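CEP104 (Gallus gallus, PDB 5JO8) is a centriolar protein whose TOG domain, an all-helical solenoid, probably binds tubulin or microtubules. Local coordinates at residues Leu31-Pro36 with Gly48-Ser53; Glu39-Ala44 with Leu84-Phe89; Lys67-Ser72 with Leu110-Thr115; Glu78-Met83 with Thr115-Lys120. All blocks are in the same frame, centred on the assembly; numbering follows the deposited sequence.

How the interactions relate
All four contacts lie in the N-terminal part of the all-helical TOG domain. Interaction 1, among the first short helices, and interaction 2 have centres about 9 Å apart and meet through Phe-89, which packs on Tyr-50 and Ala-34. Interaction 2 borders interactions 3 and 4, each about 13 Å away between centres: Phe-41 touches Leu-68, and Val-40 touches Met-83. Interactions 3 and 4, with centres about 7 Å apart, share Thr-115 on helix 100-121, and Leu-68 of helix 54-69 packs on Met-83 of helix 77-94. Helix 77-94 serves both interactions 2 and 4, while interactions 1 and 3 do not touch.

Interaction 1 (Leu31-Pro36 with Gly48-Ser53); sequences LREASP and GAYSKS
Tyr-50 reaches from the end of helix 43-49 to Glu-33 and Ala-34, linking it to the break between helices 28-33 and 35-41 in this helical TOG solenoid. Its hydroxyl donates a hydrogen bond to the carboxylate: Tyr-50 OH lies 2.9 Å from Glu-33 OE1. The oxygen is met on its anti side, 15° out of the carboxylate plane, and sits in the plane of the tyrosine ring at the CE2 edge. Carboxylate and ring are turned 56° against each other. Beside this polar end, Ala-34 CB packs 3.6 Å from Tyr-50 OH and 4.1 Å from Tyr-50 CE1.

Glu-33 arrives with CG between its backbone N and carbonyl carbon (chi1 68°), and the extended chain beyond carries OE1 to the phenol. Ala-34 marks the break between the two helices, a turn also fastened by the hydroxyl of Ser-35 on the carbonyl of Leu-31. Farther out, Arg-93 of helix 77-94 makes a cation-pi contact with the Tyr-50 ring, and Phe-89 packs on both Tyr-50 and Ala-34. Just past the tyrosine the chain forms an ST turn, in which Ser-51 OG accepts from Ser-53 N at 2.8 Å.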
loop_
_atom_site.group_PDB
_atom_site.type_symbol
_atom_site.label_atom_id
_atom_site.label_comp_id
_atom_site.label_asym_id
_atom_site.label_seq_id
_atom_site.Cartn_x
_atom_site.Cartn_y
_atom_site.Cartn_z
ATOM N N LEU A 31 14.824 -0.749 22.990
ATOM C CA LEU A 31 15.907 -1.731 22.987
ATOM C C LEU A 31 15.443 -3.152 22.701
ATOM O O LEU A 31 16.067 -3.867 21.913
ATOM C CB LEU A 31 16.666 -1.710 24.318
ATOM C CG LEU A 31 17.725 -0.624 24.453
ATOM C CD1 LEU A 31 18.205 -0.530 25.889
ATOM C CD2 LEU A 31 18.887 -0.891 23.509
ATOM N N ARG A 32 14.364 -3.571 23.356
ATOM C CA ARG A 32 13.850 -4.920 23.153
ATOM C C ARG A 32 13.195 -5.078 21.784
ATOM O O ARG A 32 13.483 -6.037 21.063
ATOM C CB ARG A 32 12.884 -5.331 24.271
ATOM C CG ARG A 32 11.858 -4.277 24.642
ATOM C CD ARG A 32 10.767 -4.867 25.523
ATOM N NE ARG A 32 9.835 -3.847 25.996
ATOM C CZ ARG A 32 10.020 -3.129 27.099
ATOM N NH1 ARG A 32 9.124 -2.219 27.461
ATOM N NH2 ARG A 32 11.104 -3.321 27.839
ATOM N N GLU A 33 12.327 -4.138 21.422
ATOM C CA GLU A 33 11.604 -4.236 20.158
ATOM C C GLU A 33 12.553 -4.165 18.960
ATOM O O GLU A 33 12.376 -4.886 17.978
ATOM C CB GLU A 33 10.483 -3.189 20.060
ATOM C CG GLU A 33 10.937 -1.737 19.959
ATOM C CD GLU A 33 9.773 -0.772 19.762
ATOM O OE1 GLU A 33 9.955 0.261 19.079
ATOM O OE2 GLU A 33 8.675 -1.051 20.291
ATOM N N ALA A 34 13.582 -3.330 19.060
ATOM C CA ALA A 34 14.537 -3.179 17.968
ATOM C C ALA A 34 15.756 -4.096 18.077
ATOM O O ALA A 34 16.741 -3.892 17.365
ATOM C CB ALA A 34 14.980 -1.727 17.852
ATOM N N SER A 35 15.694 -5.101 18.952
ATOM C CA SER A 35 16.822 -6.022 19.145
ATOM C C SER A 35 17.356 -6.661 17.856
ATOM O O SER A 35 18.564 -6.643 17.625
ATOM C CB SER A 35 16.508 -7.105 20.194
ATOM O OG SER A 35 16.737 -6.624 21.506
ATOM N N PRO A 36 16.466 -7.231 17.014
ATOM C CA PRO A 36 16.991 -7.830 15.781
ATOM C C PRO A 36 17.676 -6.807 14.881
ATOM O O PRO A 36 18.700 -7.124 14.282
ATOM C CB PRO A 36 15.733 -8.381 15.100
ATOM C CG PRO A 36 14.773 -8.596 16.208
ATOM C CD PRO A 36 15.017 -7.470 17.153
ATOM N N GLY A 48 19.935 6.404 15.909
ATOM C CA GLY A 48 19.679 7.437 14.916
ATOM C C GLY A 48 18.278 7.335 14.332
ATOM O O GLY A 48 17.559 8.330 14.236
ATOM N N ALA A 49 17.879 6.127 13.947
ATOM C CA ALA A 49 16.540 5.904 13.388
ATOM C C ALA A 49 15.413 6.293 14.353
ATOM O O ALA A 49 14.327 6.696 13.926
ATOM C CB ALA A 49 16.381 4.446 12.946
ATOM N N TYR A 50 15.667 6.166 15.654
ATOM C CA TYR A 50 14.661 6.484 16.668
ATOM C C TYR A 50 14.787 7.915 17.185
ATOM O O TYR A 50 14.011 8.329 18.048
ATOM C CB TYR A 50 14.771 5.525 17.859
ATOM C CG TYR A 50 14.070 4.189 17.699
ATOM C CD1 TYR A 50 14.538 3.236 16.809
ATOM C CD2 TYR A 50 12.963 3.867 18.472
ATOM C CE1 TYR A 50 13.910 2.014 16.675
ATOM C CE2 TYR A 50 12.324 2.652 18.341
ATOM C CZ TYR A 50 12.801 1.726 17.440
ATOM O OH TYR A 50 12.178 0.503 17.299
ATOM N N SER A 51 15.752 8.664 16.662
ATOM C CA SER A 51 16.055 9.999 17.184
ATOM C C SER A 51 14.909 10.995 16.996
ATOM O O SER A 51 14.148 10.916 16.034
ATOM C CB SER A 51 17.323 10.555 16.532
ATOM O OG SER A 51 17.533 11.916 16.889
ATOM N N LYS A 52 14.802 11.940 17.921
ATOM C CA LYS A 52 13.838 13.026 17.776
ATOM C C LYS A 52 14.321 14.031 16.731
ATOM O O LYS A 52 13.556 14.874 16.266
ATOM C CB LYS A 52 13.572 13.702 19.124
ATOM C CG LYS A 52 12.794 12.827 20.105
ATOM C CD LYS A 52 11.442 12.420 19.532
ATOM C CE LYS A 52 10.743 11.398 20.417
ATOM N NZ LYS A 52 11.516 10.127 20.519
ATOM N N SER A 53 15.589 13.922 16.351
ATOM C CA SER A 53 16.161 14.761 15.310
ATOM C C SER A 53 15.933 14.142 13.928
ATOM O O SER A 53 16.404 13.040 13.648
ATOM C CB SER A 53 17.658 14.946 15.562
ATOM O OG SER A 53 18.313 15.399 14.393
#

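Interaction 2 (Glu39-Ala44 with Leu84-Phe89); sequences EVFGEA and LRAAIF
The ring of Phe-41 presents its edge to helix 77-94, with Ala-87 N lying in the ring plane 3.7 Å from Phe-41 CE2. One face is taken by its own neighbour: Val-40 CG1 stands 3.7 Å above the plane, over the ring centre. Ala-86 CB approaches obliquely and comes to 3.5 Å from Phe-41 CE2, while farther round the ring edge Phe-41 CZ is 4.1 Å from Ala-87 CB. The same Ala-86 methyl is also touched by Val-40, whose CG2 lies 3.8 Å from Ala-86 CB.

With CG1 opposite the backbone N (chi1 171°), Val-40 lays that branch over the phenyl ring, while its CB and CG2 both rest against the Ala-86 methyl. The small alanines let the backbones come close, with Val-40 CA 6.8 Å from Ala-86 CA. No hydrogen bond crosses the contact, which rests on apolar packing. Val-64 and Leu-68 of helix 54-69 pack on both Phe-41 and Ala-87. The end of helix 35-41, where Gly-42 leaves helical geometry with a positive phi (91°), thus rests on Ala-86 and Ala-87 of helix 77-94, helix-on-helix packing within the all-helical TOG solenoid.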
loop_
_atom_site.group_PDB
_atom_site.type_symbol
_atom_site.label_atom_id
_atom_site.label_comp_id
_atom_site.label_asym_id
_atom_site.label_seq_id
_atom_site.Cartn_x
_atom_site.Cartn_y
_atom_site.Cartn_z
ATOM N N GLU A 39 21.007 -6.011 16.389
ATOM C CA GLU A 39 21.903 -7.125 16.099
ATOM C C GLU A 39 22.519 -7.018 14.711
ATOM O O GLU A 39 23.659 -7.424 14.492
ATOM C CB GLU A 39 21.156 -8.449 16.224
ATOM C CG GLU A 39 21.712 -9.350 17.301
ATOM C CD GLU A 39 20.833 -10.548 17.578
ATOM O OE1 GLU A 39 19.640 -10.516 17.214
ATOM O OE2 GLU A 39 21.340 -11.527 18.165
ATOM N N VAL A 40 21.761 -6.459 13.775
ATOM C CA VAL A 40 22.198 -6.368 12.392
ATOM C C VAL A 40 22.977 -5.085 12.122
ATOM O O VAL A 40 24.013 -5.109 11.454
ATOM C CB VAL A 40 20.986 -6.477 11.432
ATOM C CG1 VAL A 40 21.394 -6.176 9.998
ATOM C CG2 VAL A 40 20.354 -7.850 11.534
ATOM N N PHE A 41 22.466 -3.963 12.627
ATOM C CA PHE A 41 23.026 -2.660 12.269
ATOM C C PHE A 41 23.839 -1.959 13.351
ATOM O O PHE A 41 24.514 -0.972 13.073
ATOM C CB PHE A 41 21.909 -1.719 11.823
ATOM C CG PHE A 41 21.176 -2.198 10.618
ATOM C CD1 PHE A 41 21.836 -2.370 9.413
ATOM C CD2 PHE A 41 19.820 -2.468 10.684
ATOM C CE1 PHE A 41 21.155 -2.808 8.290
ATOM C CE2 PHE A 41 19.141 -2.909 9.567
ATOM C CZ PHE A 41 19.802 -3.083 8.376
ATOM N N GLY A 42 23.742 -2.440 14.582
ATOM C CA GLY A 42 24.390 -1.769 15.690
ATOM C C GLY A 42 23.482 -0.758 16.352
ATOM O O GLY A 42 22.559 -0.218 15.727
ATOM N N GLU A 43 23.738 -0.495 17.627
ATOM C CA GLU A 43 22.868 0.380 18.392
ATOM C C GLU A 43 22.948 1.837 17.938
ATOM O O GLU A 43 21.947 2.560 17.993
ATOM C CB GLU A 43 23.138 0.252 19.897
ATOM C CG GLU A 43 22.220 1.110 20.751
ATOM C CD GLU A 43 22.308 0.790 22.226
ATOM O OE1 GLU A 43 22.931 -0.232 22.579
ATOM O OE2 GLU A 43 21.744 1.566 23.027
ATOM N N ALA A 44 24.119 2.269 17.471
ATOM C CA ALA A 44 24.299 3.659 17.050
ATOM C C ALA A 44 23.359 4.025 15.900
ATOM O O ALA A 44 22.673 5.053 15.944
ATOM C CB ALA A 44 25.753 3.924 16.659
ATOM N N LEU A 84 17.643 -7.953 5.690
ATOM C CA LEU A 84 16.423 -7.487 5.041
ATOM C C LEU A 84 15.345 -7.289 6.088
ATOM O O LEU A 84 14.643 -6.278 6.076
ATOM C CB LEU A 84 15.940 -8.482 3.981
ATOM C CG LEU A 84 14.605 -8.148 3.294
ATOM C CD1 LEU A 84 14.580 -8.709 1.895
ATOM C CD2 LEU A 84 13.381 -8.641 4.076
ATOM N N ARG A 85 15.166 -8.268 6.968
ATOM C CA ARG A 85 14.102 -8.163 7.947
ATOM C C ARG A 85 14.325 -6.973 8.876
ATOM O O ARG A 85 13.386 -6.249 9.208
ATOM C CB ARG A 85 13.972 -9.466 8.739
ATOM C CG ARG A 85 13.750 -10.692 7.863
ATOM C CD ARG A 85 12.378 -10.688 7.217
ATOM N NE ARG A 85 12.093 -11.915 6.463
ATOM C CZ ARG A 85 11.271 -12.878 6.868
ATOM N NH1 ARG A 85 10.639 -12.777 8.030
ATOM N NH2 ARG A 85 11.077 -13.947 6.106
ATOM N N ALA A 86 15.567 -6.739 9.269
ATOM C CA ALA A 86 15.875 -5.613 10.135
ATOM C C ALA A 86 15.643 -4.283 9.406
ATOM O O ALA A 86 15.166 -3.313 10.001
ATOM C CB ALA A 86 17.313 -5.705 10.642
ATOM N N ALA A 87 15.996 -4.240 8.128
ATOM C CA ALA A 87 15.793 -3.025 7.338
ATOM C C ALA A 87 14.304 -2.718 7.194
ATOM O O ALA A 87 13.898 -1.565 7.313
ATOM C CB ALA A 87 16.451 -3.164 5.965
ATOM N N ILE A 88 13.502 -3.754 6.956
ATOM C CA ILE A 88 12.055 -3.602 6.821
ATOM C C ILE A 88 11.433 -3.140 8.136
ATOM O O ILE A 88 10.504 -2.330 8.139
ATOM C CB ILE A 88 11.389 -4.874 6.227
ATOM C CG1 ILE A 88 11.779 -5.069 4.755
ATOM C CG2 ILE A 88 9.874 -4.867 6.404
ATOM C CD1 ILE A 88 11.281 -3.972 3.775
ATOM N N PHE A 89 11.944 -3.632 9.257
ATOM C CA PHE A 89 11.519 -3.159 10.569
ATOM C C PHE A 89 11.677 -1.633 10.661
ATOM O O PHE A 89 10.764 -0.921 11.107
ATOM C CB PHE A 89 12.331 -3.865 11.683
ATOM C CG PHE A 89 12.046 -3.343 13.066
ATOM C CD1 PHE A 89 12.768 -2.285 13.590
ATOM C CD2 PHE A 89 11.041 -3.908 13.841
ATOM C CE1 PHE A 89 12.489 -1.787 14.855
ATOM C CE2 PHE A 89 10.767 -3.417 15.118
ATOM C CZ PHE A 89 11.498 -2.351 15.616
#

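Interaction 3 (Lys67-Ser72 with Leu110-Thr115)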
loop_
_atom_site.group_PDB
_atom_site.type_symbol
_atom_site.label_atom_id
_atom_site.label_comp_id
_atom_site.label_asym_id
_atom_site.label_seq_id
_atom_site.Cartn_x
_atom_site.Cartn_y
_atom_site.Cartn_z
ATOM N N LYS A 67 24.446 0.193 3.546
ATOM C CA LYS A 67 24.916 -1.088 4.086
ATOM C C LYS A 67 24.359 -2.259 3.264
ATOM O O LYS A 67 25.092 -3.185 2.900
ATOM C CB LYS A 67 24.536 -1.226 5.564
ATOM C CG LYS A 67 25.022 -2.522 6.230
ATOM C CD LYS A 67 26.528 -2.525 6.388
ATOM C CE LYS A 67 27.013 -3.813 7.040
ATOM N NZ LYS A 67 26.420 -4.010 8.393
ATOM N N LEU A 68 23.063 -2.233 2.967
ATOM C CA LEU A 68 22.480 -3.296 2.153
ATOM C C LEU A 68 23.010 -3.317 0.720
ATOM O O LEU A 68 23.304 -4.395 0.202
ATOM C CB LEU A 68 20.953 -3.215 2.154
ATOM C CG LEU A 68 20.268 -3.979 3.292
ATOM C CD1 LEU A 68 20.509 -3.292 4.625
ATOM C CD2 LEU A 68 18.764 -4.115 3.027
ATOM N N MET A 69 23.144 -2.144 0.087
ATOM C CA MET A 69 23.625 -2.063 -1.293
ATOM C C MET A 69 25.045 -2.616 -1.436
ATOM O O MET A 69 25.406 -3.166 -2.478
ATOM C CB MET A 69 23.580 -0.617 -1.818
ATOM C CG MET A 69 22.180 -0.151 -2.235
ATOM S SD MET A 69 21.558 -1.053 -3.665
ATOM C CE MET A 69 22.667 -0.455 -4.946
ATOM N N GLU A 70 25.838 -2.487 -0.384
ATOM C CA GLU A 70 27.244 -2.875 -0.462
ATOM C C GLU A 70 27.524 -4.295 0.030
ATOM O O GLU A 70 28.673 -4.737 0.028
ATOM C CB GLU A 70 28.123 -1.837 0.240
ATOM C CG GLU A 70 28.092 -0.500 -0.490
ATOM C CD GLU A 70 28.936 0.580 0.167
ATOM O OE1 GLU A 70 29.445 0.356 1.289
ATOM O OE2 GLU A 70 29.083 1.658 -0.454
ATOM N N MET A 71 26.481 -5.027 0.426
ATOM C CA MET A 71 26.664 -6.423 0.831
ATOM C C MET A 71 27.113 -7.268 -0.352
ATOM O O MET A 71 26.466 -7.283 -1.401
ATOM C CB MET A 71 25.368 -7.005 1.403
ATOM C CG MET A 71 24.880 -6.329 2.659
ATOM S SD MET A 71 26.085 -6.350 3.987
ATOM C CE MET A 71 26.388 -8.109 4.147
ATOM N N SER A 72 28.227 -7.972 -0.172
ATOM C CA SER A 72 28.760 -8.847 -1.208
ATOM C C SER A 72 27.840 -10.044 -1.425
ATOM O O SER A 72 27.145 -10.472 -0.505
ATOM C CB SER A 72 30.158 -9.330 -0.821
ATOM O OG SER A 72 30.576 -10.405 -1.646
ATOM N N LEU A 110 12.921 1.003 0.794
ATOM C CA LEU A 110 11.956 -0.049 0.486
ATOM C C LEU A 110 12.007 -0.469 -0.978
ATOM O O LEU A 110 12.063 -1.664 -1.296
ATOM C CB LEU A 110 10.547 0.404 0.849
ATOM C CG LEU A 110 9.418 -0.566 0.524
ATOM C CD1 LEU A 110 9.710 -1.894 1.231
ATOM C CD2 LEU A 110 8.104 0.007 0.997
ATOM N N LYS A 111 12.019 0.512 -1.878
ATOM C CA LYS A 111 12.082 0.206 -3.299
ATOM C C LYS A 111 13.367 -0.538 -3.662
ATOM O O LYS A 111 13.349 -1.484 -4.460
ATOM C CB LYS A 111 11.942 1.492 -4.132
ATOM C CG LYS A 111 11.958 1.230 -5.622
ATOM C CD LYS A 111 11.711 2.486 -6.453
ATOM C CE LYS A 111 11.852 2.137 -7.920
ATOM N NZ LYS A 111 11.780 3.346 -8.788
ATOM N N MET A 112 14.483 -0.112 -3.084
ATOM C CA MET A 112 15.759 -0.778 -3.308
ATOM C C MET A 112 15.726 -2.235 -2.823
ATOM O O MET A 112 16.254 -3.131 -3.488
ATOM C CB MET A 112 16.880 -0.012 -2.603
ATOM C CG MET A 112 18.268 -0.642 -2.738
ATOM S SD MET A 112 18.642 -2.013 -1.632
ATOM C CE MET A 112 18.745 -1.175 -0.055
ATOM N N ILE A 113 15.135 -2.479 -1.659
ATOM C CA ILE A 113 15.131 -3.842 -1.121
ATOM C C ILE A 113 14.368 -4.753 -2.067
ATOM O O ILE A 113 14.830 -5.847 -2.410
ATOM C CB ILE A 113 14.540 -3.879 0.291
ATOM C CG1 ILE A 113 15.494 -3.217 1.275
ATOM C CG2 ILE A 113 14.319 -5.317 0.734
ATOM C CD1 ILE A 113 14.860 -2.848 2.583
ATOM N N ILE A 114 13.210 -4.293 -2.508
ATOM C CA ILE A 114 12.342 -5.094 -3.363
ATOM C C ILE A 114 12.891 -5.279 -4.780
ATOM O O ILE A 114 12.885 -6.373 -5.331
ATOM C CB ILE A 114 10.926 -4.495 -3.384
ATOM C CG1 ILE A 114 10.251 -4.693 -2.031
ATOM C CG2 ILE A 114 10.094 -5.100 -4.509
ATOM C CD1 ILE A 114 8.963 -3.862 -1.897
ATOM N N THR A 115 13.363 -4.194 -5.383
ATOM C CA THR A 115 13.699 -4.225 -6.802
ATOM C C THR A 115 15.168 -4.553 -7.080
ATOM O O THR A 115 15.525 -4.921 -8.199
ATOM C CB THR A 115 13.331 -2.900 -7.500
ATOM O OG1 THR A 115 14.188 -1.848 -7.028
ATOM C CG2 THR A 115 11.857 -2.538 -7.243
#
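Met-112 leaves helix 100-121 with CG opposite its backbone N (chi1 178°), then bends at chi2 and chi3, which brings its thioether across to helix 54-69. Met-69 comes the other way, also bent at both outer torsions, with CG beside its own backbone N (chi1 -78°). The two chains slide past each other in opposite directions. In this antiparallel overlap Met-69 SD rests 3.4 Å from Met-112 CG, and the sulfurs themselves, Met-69 SD and Met-112 SD, are 3.7 Å apart. The end methyl of Met-112 travels farther, so that its CE packs 3.7 Å from Leu-68 CB.

Leu-68 makes a second contact with its CD2 branch, which lies against the CG1-CD1 arm of Ile-113: Leu-68 CD2 is 3.8 Å from Ile-113 CG1 and 4.1 Å from Ile-113 CD1. Around this layer Met-83 of helix 77-94 packs on Leu-68, while Tyr-117 touches both Leu-68 and Met-112.

Helix 100-121 has a wider pi-type turn at 113-115. Lys-111 O accepts from both Thr-115 N and Thr-115 OG1, from opposite faces of the carbonyl plane; the hydroxyl bond is 2.7 Å from Thr-115 OG1 to Lys-111 O. Between 67-72 and 110-115 no hydrogen bond forms, and cohesion is left to dispersion between aliphatic carbons and polarisable sulfur, a contact dependent on shape rather than on the direction of any bond.

Interaction 4 (Glu78-Met83 with Thr115-Lys120); sequences EDLRNM and TQYVPK
Helices 77-94 and 100-121, successive helices of the TOG solenoid, are joined here by Tyr-117, whose phenol reaches into the backbone of the first helix. Tyr-117 OH donates a hydrogen bond to the carbonyl of Leu-80, with the two oxygens, Tyr-117 OH and Leu-80 O, 2.8 Å apart. The donor lies in the carbonyl plane on a lone pair, at a C=O...donor angle of 110°. Leu-80 O in turn sits at the edge of the ring, in its plane on the CE2 side.

Tyr-117 projects from helix 100-121 with CG opposite the backbone N (chi1 -176°), carrying the ring across to Leu-80. Around the buried hydroxyl the packing is apolar. Leu-80 crosses the tyrosine obliquely, its CD2 branch 3.4 Å from Tyr-117 OH and 4.0 Å from Tyr-117 CZ. Met-83, one turn farther along its helix, meets Tyr-117 at about a right angle, and Met-83 CB lies 3.7 Å from Tyr-117 OH. His-121 adds an edge-to-face ring contact with the tyrosine, and Leu-84 of helix 77-94 also packs on it.

On helix 77-94, Arg-81 grips Glu-78 side-on: both NE and NH2 bond to the single oxygen OE1, with a salt bridge of 2.7 Å between Arg-81 NH2 and Glu-78 OE1. Helix 100-121 is kinked where Pro-119 lacks a backbone N-H. The contact thus centres on a buried tyrosine hydroxyl bonded to a main-chain carbonyl of the preceding helix, as part of the helix pairs stacked in a TOG solenoid.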
loop_
_atom_site.group_PDB
_atom_site.type_symbol
_atom_site.label_atom_id
_atom_site.label_comp_id
_atom_site.label_asym_id
_atom_site.label_seq_id
_atom_site.Cartn_x
_atom_site.Cartn_y
_atom_site.Cartn_z
ATOM N N GLU A 78 21.431 -16.427 5.215
ATOM C CA GLU A 78 20.722 -16.187 6.463
ATOM C C GLU A 78 21.001 -14.767 6.962
ATOM O O GLU A 78 20.101 -14.092 7.467
ATOM C CB GLU A 78 21.117 -17.241 7.510
ATOM C CG GLU A 78 20.414 -17.107 8.855
ATOM C CD GLU A 78 18.906 -17.319 8.780
ATOM O OE1 GLU A 78 18.421 -17.903 7.785
ATOM O OE2 GLU A 78 18.205 -16.903 9.728
ATOM N N ASP A 79 22.246 -14.326 6.804
ATOM C CA ASP A 79 22.646 -12.973 7.168
ATOM C C ASP A 79 21.950 -11.952 6.287
ATOM O O ASP A 79 21.487 -10.921 6.770
ATOM C CB ASP A 79 24.155 -12.783 7.028
ATOM C CG ASP A 79 24.951 -13.614 8.019
ATOM O OD1 ASP A 79 24.365 -14.136 8.995
ATOM O OD2 ASP A 79 26.178 -13.728 7.822
ATOM N N LEU A 80 21.913 -12.220 4.991
ATOM C CA LEU A 80 21.183 -11.350 4.076
ATOM C C LEU A 80 19.689 -11.283 4.395
ATOM O O LEU A 80 19.083 -10.215 4.290
ATOM C CB LEU A 80 21.392 -11.784 2.633
ATOM C CG LEU A 80 22.825 -11.707 2.094
ATOM C CD1 LEU A 80 22.934 -12.584 0.860
ATOM C CD2 LEU A 80 23.224 -10.257 1.789
ATOM N N ARG A 81 19.082 -12.404 4.783
ATOM C CA ARG A 81 17.668 -12.390 5.180
ATOM C C ARG A 81 17.466 -11.575 6.444
ATOM O O ARG A 81 16.562 -10.751 6.514
ATOM C CB ARG A 81 17.148 -13.807 5.451
ATOM C CG ARG A 81 16.714 -14.613 4.247
ATOM C CD ARG A 81 16.111 -15.962 4.687
ATOM N NE ARG A 81 17.090 -16.895 5.262
ATOM C CZ ARG A 81 17.810 -17.767 4.556
ATOM N NH1 ARG A 81 17.687 -17.828 3.236
ATOM N NH2 ARG A 81 18.670 -18.575 5.169
ATOM N N ASN A 82 18.287 -11.822 7.458
ATOM C CA ASN A 82 18.169 -11.090 8.714
ATOM C C ASN A 82 18.342 -9.592 8.491
ATOM O O ASN A 82 17.669 -8.777 9.121
ATOM C CB ASN A 82 19.190 -11.591 9.736
ATOM C CG ASN A 82 18.920 -13.005 10.173
ATOM O OD1 ASN A 82 17.794 -13.494 10.064
ATOM N ND2 ASN A 82 19.950 -13.675 10.674
ATOM N N MET A 83 19.250 -9.233 7.597
ATOM C CA MET A 83 19.470 -7.830 7.294
ATOM C C MET A 83 18.252 -7.215 6.615
ATOM O O MET A 83 17.882 -6.085 6.923
ATOM C CB MET A 83 20.702 -7.664 6.418
ATOM C CG MET A 83 21.106 -6.227 6.241
ATOM S SD MET A 83 22.698 -6.098 5.410
ATOM C CE MET A 83 23.738 -7.034 6.524
ATOM N N THR A 115 13.363 -4.194 -5.383
ATOM C CA THR A 115 13.699 -4.225 -6.802
ATOM C C THR A 115 15.168 -4.553 -7.080
ATOM O O THR A 115 15.525 -4.921 -8.199
ATOM C CB THR A 115 13.331 -2.900 -7.500
ATOM O OG1 THR A 115 14.188 -1.848 -7.028
ATOM C CG2 THR A 115 11.857 -2.538 -7.243
ATOM N N GLN A 116 16.014 -4.456 -6.060
ATOM C CA GLN A 116 17.441 -4.683 -6.269
ATOM C C GLN A 116 18.017 -5.776 -5.385
ATOM O O GLN A 116 18.651 -6.702 -5.880
ATOM C CB GLN A 116 18.235 -3.394 -6.054
ATOM C CG GLN A 116 17.891 -2.301 -7.047
ATOM C CD GLN A 116 18.764 -1.072 -6.873
ATOM O OE1 GLN A 116 19.978 -1.129 -7.061
ATOM N NE2 GLN A 116 18.157 0.031 -6.488
ATOM N N TYR A 117 17.795 -5.662 -4.081
ATOM C CA TYR A 117 18.450 -6.518 -3.091
ATOM C C TYR A 117 17.966 -7.965 -3.149
ATOM O O TYR A 117 18.774 -8.895 -3.263
ATOM C CB TYR A 117 18.212 -5.919 -1.713
ATOM C CG TYR A 117 18.886 -6.594 -0.540
ATOM C CD1 TYR A 117 20.154 -6.208 -0.128
ATOM C CD2 TYR A 117 18.217 -7.561 0.206
ATOM C CE1 TYR A 117 20.759 -6.794 0.976
ATOM C CE2 TYR A 117 18.801 -8.143 1.312
ATOM C CZ TYR A 117 20.076 -7.762 1.688
ATOM O OH TYR A 117 20.621 -8.340 2.802
ATOM N N VAL A 118 16.661 -8.168 -3.041
ATOM C CA VAL A 118 16.119 -9.520 -3.176
ATOM C C VAL A 118 16.562 -10.232 -4.462
ATOM O O VAL A 118 17.075 -11.351 -4.381
ATOM C CB VAL A 118 14.593 -9.553 -2.959
ATOM C CG1 VAL A 118 14.043 -10.944 -3.257
ATOM C CG2 VAL A 118 14.270 -9.159 -1.534
ATOM N N PRO A 119 16.427 -9.588 -5.638
ATOM C CA PRO A 119 16.901 -10.274 -6.848
ATOM C C PRO A 119 18.412 -10.475 -6.900
ATOM O O PRO A 119 18.862 -11.532 -7.365
ATOM C CB PRO A 119 16.486 -9.329 -7.982
ATOM C CG PRO A 119 15.423 -8.496 -7.428
ATOM C CD PRO A 119 15.685 -8.357 -5.969
ATOM N N LYS A 120 19.178 -9.484 -6.448
ATOM C CA LYS A 120 20.644 -9.584 -6.438
ATOM C C LYS A 120 21.097 -10.832 -5.676
ATOM O O LYS A 120 21.991 -11.564 -6.122
ATOM C CB LYS A 120 21.276 -8.336 -5.802
ATOM C CG LYS A 120 22.803 -8.391 -5.631
ATOM C CD LYS A 120 23.321 -7.103 -4.992
ATOM C CE LYS A 120 24.792 -7.205 -4.587
ATOM N NZ LYS A 120 25.252 -5.969 -3.867
#